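Local coordinates for uncharacterized protein (Bacteroides uniformis, PDB 4K61) that is of unknown function but belongs to the PepSY-like family of putative beta-lactamase-inhibitor-like proteins, at residues Tyr30-Phe35 against Asp41-Phe46; Thr57-Met62 against Ser96-Glu101; Val102-Ala105 against Lys110-Ile113; Lys13-Thr18 against Val53-Asp58. All blocks are in the same frame, centred on the assembly; numbering follows the deposited sequence. Where two conformers were deposited one is given.

Contact 1: residues Tyr30-Phe35 against Asp41-Phe46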
loop_
_atom_site.group_PDB
_atom_site.type_symbol
_atom_site.label_atom_id
_atom_site.label_comp_id
_atom_site.label_asym_id
_atom_site.label_seq_id
_atom_site.Cartn_x
_atom_site.Cartn_y
_atom_site.Cartn_z
ATOM N N TYR A 30 -3.824 -14.321 -2.228
ATOM C CA TYR A 30 -2.423 -14.026 -1.913
ATOM C C TYR A 30 -2.058 -14.238 -0.453
ATOM O O TYR A 30 -2.917 -14.198 0.445
ATOM C CB TYR A 30 -2.152 -12.558 -2.259
ATOM C CG TYR A 30 -2.482 -12.243 -3.680
ATOM C CD1 TYR A 30 -1.612 -12.598 -4.716
ATOM C CD2 TYR A 30 -3.676 -11.618 -4.002
ATOM C CE1 TYR A 30 -1.942 -12.360 -6.038
ATOM C CE2 TYR A 30 -3.995 -11.347 -5.320
ATOM C CZ TYR A 30 -3.126 -11.720 -6.324
ATOM O OH TYR A 30 -3.482 -11.455 -7.612
ATOM N N TYR A 31 -0.776 -14.511 -0.230
ATOM C CA TYR A 31 -0.190 -14.503 1.097
ATOM C C TYR A 31 0.393 -13.136 1.292
ATOM O O TYR A 31 1.081 -12.613 0.410
ATOM C CB TYR A 31 0.932 -15.524 1.183
ATOM C CG TYR A 31 0.471 -16.908 0.893
ATOM C CD1 TYR A 31 -0.123 -17.705 1.887
ATOM C CD2 TYR A 31 0.579 -17.437 -0.379
ATOM C CE1 TYR A 31 -0.577 -18.955 1.609
ATOM C CE2 TYR A 31 0.121 -18.690 -0.658
ATOM C CZ TYR A 31 -0.449 -19.454 0.337
ATOM O OH TYR A 31 -0.894 -20.709 0.069
ATOM N N VAL A 32 0.182 -12.574 2.478
ATOM C CA VAL A 32 0.719 -11.253 2.761
ATOM C C VAL A 32 1.640 -11.343 3.952
ATOM O O VAL A 32 1.248 -11.817 5.031
ATOM C CB VAL A 32 -0.405 -10.231 3.037
ATOM C CG1 VAL A 32 0.199 -8.853 3.339
ATOM C CG2 VAL A 32 -1.383 -10.186 1.864
ATOM N N ALA A 33 2.888 -10.898 3.732
ATOM C CA ALA A 33 3.877 -10.739 4.777
ATOM C C ALA A 33 3.890 -9.320 5.250
ATOM O O ALA A 33 3.964 -8.395 4.445
ATOM C CB ALA A 33 5.264 -11.118 4.284
ATOM N N ASP A 34 3.794 -9.149 6.567
ATOM C CA ASP A 34 3.865 -7.850 7.188
ATOM C C ASP A 34 5.051 -7.852 8.130
ATOM O O ASP A 34 5.188 -8.704 9.012
ATOM C CB ASP A 34 2.599 -7.510 7.973
ATOM C CG ASP A 34 2.685 -6.157 8.575
ATOM O OD1 ASP A 34 2.734 -5.173 7.790
ATOM O OD2 ASP A 34 2.766 -6.054 9.802
ATOM N N PHE A 35 5.894 -6.859 7.946
ATOM C CA PHE A 35 7.150 -6.801 8.664
ATOM C C PHE A 35 7.708 -5.405 8.602
ATOM O O PHE A 35 7.322 -4.587 7.772
ATOM C CB PHE A 35 8.174 -7.807 8.095
ATOM C CG PHE A 35 8.445 -7.639 6.624
ATOM C CD1 PHE A 35 7.594 -8.173 5.703
ATOM C CD2 PHE A 35 9.522 -6.917 6.174
ATOM C CE1 PHE A 35 7.833 -8.014 4.345
ATOM C CE2 PHE A 35 9.786 -6.760 4.817
ATOM C CZ PHE A 35 8.932 -7.305 3.899
ATOM N N ASP A 41 6.651 0.032 8.229
ATOM C CA ASP A 41 5.832 -1.114 7.959
ATOM C C ASP A 41 5.838 -1.410 6.460
ATOM O O ASP A 41 5.619 -0.522 5.630
ATOM C CB ASP A 41 4.397 -0.920 8.410
ATOM C CG ASP A 41 3.548 -2.153 8.108
ATOM O OD1 ASP A 41 3.775 -3.198 8.756
ATOM O OD2 ASP A 41 2.721 -2.100 7.194
ATOM N N THR A 42 6.091 -2.665 6.132
ATOM C CA THR A 42 6.204 -3.142 4.754
ATOM C C THR A 42 5.371 -4.381 4.585
ATOM O O THR A 42 5.394 -5.266 5.429
ATOM C CB THR A 42 7.674 -3.472 4.405
ATOM O OG1 THR A 42 8.501 -2.341 4.712
ATOM C CG2 THR A 42 7.868 -3.875 2.952
ATOM N N LYS A 43 4.624 -4.441 3.485
ATOM C CA LYS A 43 3.808 -5.575 3.179
ATOM C C LYS A 43 4.134 -6.043 1.790
ATOM O O LYS A 43 4.344 -5.247 0.866
ATOM C CB LYS A 43 2.303 -5.267 3.288
ATOM C CG LYS A 43 1.798 -5.149 4.713
ATOM C CD LYS A 43 0.325 -4.764 4.737
ATOM C CE LYS A 43 -0.234 -4.774 6.138
ATOM N NZ LYS A 43 0.289 -3.621 6.908
ATOM N N VAL A 44 4.227 -7.352 1.643
ATOM C CA VAL A 44 4.527 -7.925 0.347
ATOM C C VAL A 44 3.515 -9.042 0.085
ATOM O O VAL A 44 3.253 -9.887 0.956
ATOM C CB VAL A 44 5.946 -8.515 0.262
ATOM C CG1 VAL A 44 6.210 -9.057 -1.119
ATOM C CG2 VAL A 44 7.007 -7.473 0.559
ATOM N N TRP A 45 2.922 -8.982 -1.098
ATOM C CA TRP A 45 1.900 -9.938 -1.535
ATOM C C TRP A 45 2.566 -10.980 -2.404
ATOM O O TRP A 45 3.284 -10.608 -3.357
ATOM C CB TRP A 45 0.805 -9.245 -2.374
ATOM C CG TRP A 45 -0.272 -8.547 -1.566
ATOM C CD1 TRP A 45 -1.569 -8.936 -1.416
ATOM C CD2 TRP A 45 -0.132 -7.336 -0.809
ATOM N NE1 TRP A 45 -2.242 -8.068 -0.599
ATOM C CE2 TRP A 45 -1.385 -7.062 -0.230
ATOM C CE3 TRP A 45 0.933 -6.445 -0.571
ATOM C CZ2 TRP A 45 -1.601 -5.965 0.580
ATOM C CZ3 TRP A 45 0.698 -5.334 0.221
ATOM C CH2 TRP A 45 -0.544 -5.116 0.799
ATOM N N PHE A 46 2.293 -12.271 -2.107
ATOM C CA PHE A 46 2.814 -13.362 -2.919
ATOM C C PHE A 46 1.670 -14.176 -3.471
ATOM O O PHE A 46 0.697 -14.476 -2.744
ATOM C CB PHE A 46 3.696 -14.298 -2.089
ATOM C CG PHE A 46 4.934 -13.660 -1.583
ATOM C CD1 PHE A 46 4.911 -12.980 -0.381
ATOM C CD2 PHE A 46 6.125 -13.699 -2.316
ATOM C CE1 PHE A 46 6.040 -12.357 0.103
ATOM C CE2 PHE A 46 7.271 -13.058 -1.824
ATOM C CZ PHE A 46 7.224 -12.408 -0.618
#

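Contact 2: residues Thr57-Met62 against Ser96-Glu101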
loop_
_atom_site.group_PDB
_atom_site.type_symbol
_atom_site.label_atom_id
_atom_site.label_comp_id
_atom_site.label_asym_id
_atom_site.label_seq_id
_atom_site.Cartn_x
_atom_site.Cartn_y
_atom_site.Cartn_z
ATOM N N THR A 57 4.823 0.156 1.161
ATOM C CA THR A 57 5.544 0.756 2.284
ATOM C C THR A 57 4.673 1.847 2.893
ATOM O O THR A 57 4.163 2.739 2.204
ATOM C CB THR A 57 6.854 1.371 1.776
ATOM O OG1 THR A 57 7.628 0.350 1.143
ATOM C CG2 THR A 57 7.655 1.991 2.884
ATOM N N ASP A 58 4.453 1.726 4.193
ATOM C CA ASP A 58 3.592 2.638 4.921
ATOM C C ASP A 58 4.414 3.828 5.305
ATOM O O ASP A 58 5.133 3.828 6.282
ATOM C CB ASP A 58 3.006 1.954 6.149
ATOM C CG ASP A 58 1.984 2.811 6.868
ATOM O OD1 ASP A 58 1.785 3.971 6.477
ATOM O OD2 ASP A 58 1.375 2.316 7.842
ATOM N N TRP A 59 4.295 4.861 4.492
ATOM C CA TRP A 59 5.030 6.081 4.699
ATOM C C TRP A 59 4.472 6.912 5.841
ATOM O O TRP A 59 5.191 7.692 6.440
ATOM C CB TRP A 59 5.020 6.902 3.413
ATOM C CG TRP A 59 6.123 6.590 2.430
ATOM C CD1 TRP A 59 7.348 6.012 2.687
ATOM C CD2 TRP A 59 6.155 6.964 1.063
ATOM N NE1 TRP A 59 8.092 5.940 1.530
ATOM C CE2 TRP A 59 7.399 6.544 0.530
ATOM C CE3 TRP A 59 5.265 7.644 0.234
ATOM C CZ2 TRP A 59 7.752 6.752 -0.808
ATOM C CZ3 TRP A 59 5.584 7.814 -1.074
ATOM C CH2 TRP A 59 6.837 7.390 -1.595
ATOM N N GLU A 60 3.189 6.734 6.131
ATOM C CA GLU A 60 2.476 7.366 7.229
ATOM C C GLU A 60 2.146 8.849 7.016
ATOM O O GLU A 60 0.994 9.254 7.241
ATOM C CB GLU A 60 3.161 7.125 8.574
ATOM C CG GLU A 60 2.808 5.770 9.140
ATOM C CD GLU A 60 3.667 5.386 10.317
ATOM O OE1 GLU A 60 3.883 6.244 11.203
ATOM O OE2 GLU A 60 4.109 4.220 10.353
ATOM N N THR A 61 3.109 9.638 6.536
ATOM C CA THR A 61 2.832 11.057 6.286
ATOM C C THR A 61 3.245 11.499 4.898
ATOM O O THR A 61 4.021 10.801 4.190
ATOM C CB THR A 61 3.529 11.979 7.304
ATOM O OG1 THR A 61 4.926 12.014 7.036
ATOM C CG2 THR A 61 3.291 11.516 8.731
HETATM N N MSE A 62 2.766 12.692 4.545
HETATM C CA MSE A 62 3.063 13.286 3.244
HETATM C C MSE A 62 4.515 13.684 3.156
HETATM O O MSE A 62 4.993 13.987 2.069
HETATM C CB MSE A 62 2.158 14.492 2.964
HETATM C CG MSE A 62 0.672 14.123 2.936
HETATM SE SE MSE A 62 0.279 13.024 1.351
HETATM C CE MSE A 62 0.395 14.464 -0.002
ATOM N N SER A 96 4.879 2.544 -10.130
ATOM C CA SER A 96 4.521 2.716 -8.719
ATOM C C SER A 96 3.393 3.754 -8.542
ATOM O O SER A 96 3.123 4.593 -9.402
ATOM C CB SER A 96 5.734 3.151 -7.907
ATOM O OG SER A 96 6.722 2.134 -7.949
ATOM N N ILE A 97 2.758 3.687 -7.391
ATOM C CA ILE A 97 1.610 4.536 -7.053
ATOM C C ILE A 97 1.787 5.072 -5.652
ATOM O O ILE A 97 2.194 4.316 -4.750
ATOM C CB ILE A 97 0.297 3.723 -7.132
ATOM C CG1 ILE A 97 -0.003 3.336 -8.577
ATOM C CG2 ILE A 97 -0.869 4.498 -6.516
ATOM C CD1 ILE A 97 -1.137 2.322 -8.672
ATOM N N VAL A 98 1.466 6.360 -5.433
ATOM C CA VAL A 98 1.284 6.877 -4.080
ATOM C C VAL A 98 -0.218 6.840 -3.756
ATOM O O VAL A 98 -1.011 7.506 -4.427
ATOM C CB VAL A 98 1.780 8.320 -3.886
ATOM C CG1 VAL A 98 1.671 8.744 -2.432
ATOM C CG2 VAL A 98 3.213 8.471 -4.352
ATOM N N ALA A 99 -0.599 6.061 -2.751
ATOM C CA ALA A 99 -1.992 5.953 -2.360
ATOM C C ALA A 99 -2.203 6.811 -1.112
ATOM O O ALA A 99 -1.533 6.629 -0.063
ATOM C CB ALA A 99 -2.372 4.519 -2.094
ATOM N N VAL A 100 -3.097 7.786 -1.228
ATOM C CA VAL A 100 -3.374 8.693 -0.105
ATOM C C VAL A 100 -4.814 8.497 0.354
ATOM O O VAL A 100 -5.734 8.513 -0.462
ATOM C CB VAL A 100 -3.200 10.156 -0.517
ATOM C CG1 VAL A 100 -3.552 11.044 0.650
ATOM C CG2 VAL A 100 -1.785 10.390 -1.009
ATOM N N GLU A 101 -5.009 8.295 1.658
ATOM C CA GLU A 101 -6.359 8.214 2.212
ATOM C C GLU A 101 -6.638 9.447 3.048
ATOM O O GLU A 101 -5.822 9.807 3.906
ATOM C CB GLU A 101 -6.582 6.958 3.048
ATOM C CG GLU A 101 -8.057 6.812 3.396
ATOM C CD GLU A 101 -8.474 5.399 3.800
ATOM O OE1 GLU A 101 -7.800 4.425 3.384
ATOM O OE2 GLU A 101 -9.522 5.269 4.484
#

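Contact 3: residues Val102-Ala105 against Lys110-Ile113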
loop_
_atom_site.group_PDB
_atom_site.type_symbol
_atom_site.label_atom_id
_atom_site.label_comp_id
_atom_site.label_asym_id
_atom_site.label_seq_id
_atom_site.Cartn_x
_atom_site.Cartn_y
_atom_site.Cartn_z
ATOM N N VAL A 102 -7.785 10.082 2.791
ATOM C CA VAL A 102 -8.205 11.249 3.560
ATOM C C VAL A 102 -9.558 11.024 4.212
ATOM O O VAL A 102 -10.427 10.375 3.614
ATOM C CB VAL A 102 -8.284 12.513 2.701
ATOM C CG1 VAL A 102 -6.914 12.865 2.166
ATOM C CG2 VAL A 102 -9.264 12.361 1.545
ATOM N N GLY A 103 -9.738 11.621 5.390
ATOM C CA GLY A 103 -11.020 11.689 6.081
ATOM C C GLY A 103 -11.479 13.137 5.968
ATOM O O GLY A 103 -10.683 14.049 6.135
HETATM N N MSE A 104 -12.751 13.367 5.644
HETATM C CA MSE A 104 -13.248 14.745 5.425
HETATM C C MSE A 104 -13.773 15.371 6.683
HETATM O O MSE A 104 -13.918 14.706 7.725
HETATM C CB MSE A 104 -14.302 14.806 4.322
HETATM C CG MSE A 104 -13.831 14.192 3.012
HETATM SE SE MSE A 104 -12.254 15.079 2.189
HETATM C CE MSE A 104 -13.159 16.804 1.827
ATOM N N ALA A 105 -14.060 16.671 6.568
ATOM C CA ALA A 105 -14.553 17.502 7.671
ATOM C C ALA A 105 -15.688 16.862 8.470
ATOM O O ALA A 105 -15.636 16.826 9.707
ATOM C CB ALA A 105 -15.007 18.854 7.139
ATOM N N LYS A 110 -14.479 8.737 3.811
ATOM C CA LYS A 110 -13.072 8.518 3.490
ATOM C C LYS A 110 -12.885 8.369 1.973
ATOM O O LYS A 110 -13.704 7.715 1.320
ATOM C CB LYS A 110 -12.557 7.296 4.216
ATOM C CG LYS A 110 -12.518 7.486 5.744
ATOM C CD LYS A 110 -12.175 6.209 6.477
ATOM C CE LYS A 110 -11.662 6.396 7.900
ATOM N NZ LYS A 110 -12.279 7.557 8.584
ATOM N N TYR A 111 -11.837 8.993 1.450
ATOM C CA TYR A 111 -11.463 8.859 0.037
ATOM C C TYR A 111 -10.063 8.308 -0.082
ATOM O O TYR A 111 -9.183 8.601 0.760
ATOM C CB TYR A 111 -11.512 10.199 -0.710
ATOM C CG TYR A 111 -12.874 10.826 -0.762
ATOM C CD1 TYR A 111 -13.848 10.345 -1.641
ATOM C CD2 TYR A 111 -13.208 11.880 0.063
ATOM C CE1 TYR A 111 -15.129 10.890 -1.681
ATOM C CE2 TYR A 111 -14.481 12.450 0.016
ATOM C CZ TYR A 111 -15.433 11.949 -0.857
ATOM O OH TYR A 111 -16.683 12.506 -0.893
ATOM N N GLN A 112 -9.861 7.484 -1.094
ATOM C CA GLN A 112 -8.549 7.025 -1.463
ATOM C C GLN A 112 -8.199 7.581 -2.837
ATOM O O GLN A 112 -8.946 7.363 -3.821
ATOM C CB GLN A 112 -8.495 5.525 -1.493
ATOM C CG GLN A 112 -7.138 4.965 -1.923
ATOM C CD GLN A 112 -7.247 3.476 -2.217
ATOM O OE1 GLN A 112 -7.750 3.058 -3.281
ATOM N NE2 GLN A 112 -6.771 2.680 -1.286
ATOM N N ILE A 113 -7.061 8.245 -2.918
ATOM C CA ILE A 113 -6.610 8.867 -4.167
ATOM C C ILE A 113 -5.276 8.239 -4.570
ATOM O O ILE A 113 -4.331 8.169 -3.759
ATOM C CB ILE A 113 -6.441 10.403 -3.972
ATOM C CG1 ILE A 113 -7.685 11.044 -3.327
ATOM C CG2 ILE A 113 -6.164 11.077 -5.306
ATOM C CD1 ILE A 113 -7.541 11.314 -1.848
#

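Contact 4: residues Lys13-Thr18 against Val53-Asp58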
loop_
_atom_site.group_PDB
_atom_site.type_symbol
_atom_site.label_atom_id
_atom_site.label_comp_id
_atom_site.label_asym_id
_atom_site.label_seq_id
_atom_site.Cartn_x
_atom_site.Cartn_y
_atom_site.Cartn_z
ATOM N N LYS A 13 12.347 -14.307 2.323
ATOM C CA LYS A 13 13.687 -14.304 2.907
ATOM C C LYS A 13 14.735 -13.986 1.828
ATOM O O LYS A 13 15.706 -13.274 2.072
ATOM C CB LYS A 13 13.963 -15.637 3.598
ATOM C CG LYS A 13 15.167 -15.640 4.519
ATOM C CD LYS A 13 15.049 -16.734 5.567
ATOM C CE LYS A 13 16.068 -16.615 6.662
ATOM N NZ LYS A 13 17.335 -17.279 6.263
ATOM N N LYS A 14 14.512 -14.459 0.617
ATOM C CA LYS A 14 15.372 -14.082 -0.502
ATOM C C LYS A 14 15.347 -12.578 -0.842
ATOM O O LYS A 14 16.402 -11.977 -1.090
ATOM C CB LYS A 14 14.986 -14.925 -1.716
ATOM C CG LYS A 14 15.841 -14.735 -2.953
ATOM C CD LYS A 14 15.501 -15.823 -3.965
ATOM C CE LYS A 14 15.810 -15.400 -5.389
ATOM N NZ LYS A 14 17.278 -15.409 -5.633
HETATM N N MSE A 15 14.163 -11.963 -0.863
HETATM C CA MSE A 15 14.019 -10.518 -1.139
HETATM C C MSE A 15 14.605 -9.713 -0.000
HETATM O O MSE A 15 15.200 -8.692 -0.205
HETATM C CB MSE A 15 12.534 -10.123 -1.280
HETATM C CG MSE A 15 11.908 -10.511 -2.606
HETATM SE SE MSE A 15 9.956 -10.178 -2.395
HETATM C CE MSE A 15 9.947 -8.270 -2.737
ATOM N N TYR A 16 14.374 -10.161 1.225
ATOM C CA TYR A 16 14.721 -9.425 2.435
ATOM C C TYR A 16 15.366 -10.341 3.450
ATOM O O TYR A 16 14.712 -10.846 4.376
ATOM C CB TYR A 16 13.453 -8.801 3.022
ATOM C CG TYR A 16 12.917 -7.677 2.181
ATOM C CD1 TYR A 16 13.627 -6.467 2.091
ATOM C CD2 TYR A 16 11.698 -7.773 1.538
ATOM C CE1 TYR A 16 13.151 -5.414 1.342
ATOM C CE2 TYR A 16 11.216 -6.734 0.759
ATOM C CZ TYR A 16 11.942 -5.567 0.652
ATOM O OH TYR A 16 11.481 -4.502 -0.085
ATOM N N PRO A 17 16.688 -10.568 3.328
ATOM C CA PRO A 17 17.354 -11.494 4.251
ATOM C C PRO A 17 17.293 -11.107 5.705
ATOM O O PRO A 17 17.450 -11.965 6.552
ATOM C CB PRO A 17 18.830 -11.500 3.783
ATOM C CG PRO A 17 18.946 -10.348 2.855
ATOM C CD PRO A 17 17.585 -10.056 2.299
ATOM N N THR A 18 17.080 -9.830 6.006
ATOM C CA THR A 18 16.993 -9.421 7.387
ATOM C C THR A 18 15.565 -9.187 7.879
ATOM O O THR A 18 15.393 -8.716 9.001
ATOM C CB THR A 18 17.815 -8.160 7.646
ATOM O OG1 THR A 18 17.220 -7.040 6.991
ATOM C CG2 THR A 18 19.265 -8.354 7.132
ATOM N N VAL A 53 3.859 -9.938 -6.054
ATOM C CA VAL A 53 3.005 -9.201 -7.017
ATOM C C VAL A 53 2.718 -7.752 -6.626
ATOM O O VAL A 53 2.314 -6.961 -7.463
ATOM C CB VAL A 53 1.707 -9.968 -7.291
ATOM C CG1 VAL A 53 2.032 -11.309 -7.916
ATOM C CG2 VAL A 53 0.910 -10.167 -6.012
HETATM N N MSE A 54 2.930 -7.425 -5.353
HETATM C CA MSE A 54 2.783 -6.048 -4.864
HETATM C C MSE A 54 3.614 -5.918 -3.616
HETATM O O MSE A 54 3.754 -6.881 -2.832
HETATM C CB MSE A 54 1.301 -5.744 -4.570
HETATM C CG MSE A 54 1.128 -4.322 -4.003
HETATM SE SE MSE A 54 -0.764 -3.784 -4.214
HETATM C CE MSE A 54 -1.580 -5.110 -2.970
ATOM N N GLN A 55 4.122 -4.709 -3.386
ATOM C CA GLN A 55 4.704 -4.336 -2.119
ATOM C C GLN A 55 4.186 -2.962 -1.728
ATOM O O GLN A 55 4.003 -2.108 -2.578
ATOM C CB GLN A 55 6.216 -4.267 -2.223
ATOM C CG GLN A 55 6.908 -3.710 -0.972
ATOM C CD GLN A 55 8.411 -3.794 -1.120
ATOM O OE1 GLN A 55 9.014 -4.836 -0.867
ATOM N NE2 GLN A 55 9.017 -2.709 -1.561
ATOM N N GLN A 56 3.930 -2.790 -0.449
ATOM C CA GLN A 56 3.510 -1.520 0.079
ATOM C C GLN A 56 4.414 -1.108 1.206
ATOM O O GLN A 56 4.713 -1.879 2.119
ATOM C CB GLN A 56 2.068 -1.580 0.548
ATOM C CG GLN A 56 1.080 -1.754 -0.598
ATOM C CD GLN A 56 -0.353 -1.845 -0.136
ATOM O OE1 GLN A 56 -0.679 -1.674 1.039
ATOM N NE2 GLN A 56 -1.236 -2.134 -1.076
ATOM N N THR A 57 4.823 0.156 1.161
ATOM C CA THR A 57 5.544 0.756 2.284
ATOM C C THR A 57 4.673 1.847 2.893
ATOM O O THR A 57 4.163 2.739 2.204
ATOM C CB THR A 57 6.854 1.371 1.776
ATOM O OG1 THR A 57 7.628 0.350 1.143
ATOM C CG2 THR A 57 7.655 1.991 2.884
ATOM N N ASP A 58 4.453 1.726 4.193
ATOM C CA ASP A 58 3.592 2.638 4.921
ATOM C C ASP A 58 4.414 3.828 5.305
ATOM O O ASP A 58 5.133 3.828 6.282
ATOM C CB ASP A 58 3.006 1.954 6.149
ATOM C CG ASP A 58 1.984 2.811 6.868
ATOM O OD1 ASP A 58 1.785 3.971 6.477
ATOM O OD2 ASP A 58 1.375 2.316 7.842
#

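Contact 1: residues Tyr30-Phe35 against Asp41-Phe46
V32 and W45 form the apolar centre of this strand pair, lying side by side on one face of the sheet. V32 CG2 sits over the indole, 3.6 Å from the centroid of the five-membered ring, a CH-pi contact. The edge of the indole is directed at the face of the Y30 ring in an offset edge-to-face pair, planes 72° apart, and W45 NE1 gives its hydrogen bond to D27 OD2, outside the pair. On the other face A33, F35 and F46 pack against L12 of helix 6-15, while V44 touches strand 52-58. The F35 ring, with CG held between N and carbonyl carbon (chi1 56°), swings across T42: T42 CB lies over its face, 4.2 Å from the centroid, while V44 CG2 meets the rim at 3.9 Å from F35 CZ. Paired backbone bonds join Y31 to F46, A33 to V44 and F35 to T42; A33 N to V44 O is 3.0 Å.

At the polar end K43 bends at its last torsion (chi4 72°) to bring NZ between two carboxylates. It reaches D34 OD1 at 3.0 Å, from above the carboxylate plane, and D41 OD2 at 2.9 Å, on the syn side. D34 OD1 and D41 OD1 are only 2.4 Å apart; if this short distance is real, one acid probably carries a proton, and the lysine would ease the charge of the pair. Regular alternation of hydrogen-bonded and non-hydrogen-bonded pairs marks an antiparallel beta hairpin, here made by strands 30-37 and 40-46 of the long PepSY-like sheet.

Contact 2: residues Thr57-Met62 against Ser96-Glu101
Two van der Waals contacts, W59 with V98 and M62 with V100, join the chain leaving strand 52-58 to strand 97-103. In the first, the six-membered end of the indole meets a methyl: W59 CZ3 lies 4.1 Å from V98 CG2, which sits at the ring edge, near its plane. In the second, the selenium of M62, a selenomethionine, rests 4.1 Å from V100 CG2. The M62 side chain bends at both chi2 and chi3, which carries the selenium in toward the valine although the residue leaves its backbone pointing past the strand. V98 and V100 are two residues apart and turn their CG2 methyls the same way relative to the backbone, so that each receives one of the two larger side chains, crossing it at about a right angle.

Hydrogen bonding takes no part across the pair. Within 57-62, a weak bond of 2.9 Å from T61 N to W59 O spans E60, whose phi of 75° and psi of -45° fit a classic gamma turn; this bend separates the tryptophan from the selenomethionine that follows.

Strand 82-90 lies between strands 52-58 and 97-103 in the sheet, and its W88 stacks on the W59 ring while V86 touches M62. Helix 67-75 closes the cluster, with V69 against V98 and F73 against both M62 and V100.

Contact 3: residues Val102-Ala105 against Lys110-Ile113
V102 presents a methyl bump to the strand beside it: its CG2, lodged between its own N and carbonyl carbon, fits into the hollow between Y111 and I113. It approaches Y111 CB to 3.8 Å and I113 CD1 to 3.9 Å, the isoleucine's end carbon closing the far side of the hollow. The second bump is M104, a selenomethionine just past the end of the strand. Its CG presses on the rim of the tyrosine ring, 3.5 Å from Y111 CE2, and the chain then curls at chi2 and chi3, which keeps the selenium along the same edge, 5.1 Å from the ring centroid and 80° off the normal. This is a Met-aromatic contact made edge-on, not over the face. Beneath these side chains a reciprocal pair of backbone bonds joins the strands, V102 N to Y111 O and Y111 N to V102 O, both 2.9 Å. On the reverse face G103 offers no side chain opposite K110, whose CG lies 4.5 Å from G103 CA.

The pair is the end of the hairpin of strands 97-103 and 110-115. G103 bonds back to M82 of strand 82-90, strand 121-126 flanks the other side through N126 and I121, and Y78 packs edge-to-face with Y111 and touches I113.

Contact 4: residues Lys13-Thr18 against Val53-Asp58
Y16 OH donates a short hydrogen bond, 2.6 Å, to Q55 OE1, linking the C-terminal end of helix 6-15 to the antiparallel sheet of this PepSY-like fold. The two side chains approach each other from helix end and strand. Q55 stretches out from strand 52-58 with CG anti to its backbone N and the rest of the chain extended, which carries the amide out toward the tyrosine. Y16, the first residue to leave the helical conformation, extends its ring toward it, and the ring and the amide are turned 36° apart. The hydroxyl meets the oxygen well to one side of the carbonyl direction, at a C=O...donor angle of 115°, and tilted 25° from the carbonyl plane. OE1 itself lies at the ring edge, 3.3 Å from Y16 CE2.

The other end of the amide is held as well: Q55 NE2 bonds to Q90 OE1 on the neighbouring strand 82-90. With both ends engaged, the amide's rotation should be fixed and its oxygen kept toward the tyrosine. The Y16 ring in turn leans on F35 and touches M37, while Q55 packs on V44, so the bond bridges a surface above strands 30-37 and 40-46. M15, a selenomethionine bent at chi3, runs antiparallel alongside the glutamine and adds a looser touch, its CE methyl 4.0 Å from Q55 OE1.

From the N terminus, contact 4 closes the first long loop, bringing the end of helix 6-15 to strand 52-58 across 34 intervening residues that include strands 23-27, 30-37 and 40-46. Contact 1 is nested inside that loop as a tight hairpin, and its strand 40-46 pairs directly with 52-58, for instance through K43 O and Q56 N at 2.8 Å. Contact 2 opens where contact 4 ends, sharing T57 and D58, and spans helix 67-75 and strand 82-90 to reach strand 97-103. Contact 3 then follows in series as a short hairpin on that same strand. None cross; contacts 1 and 3 lie on opposite sides of the chain's centre, joined through one continuous sheet.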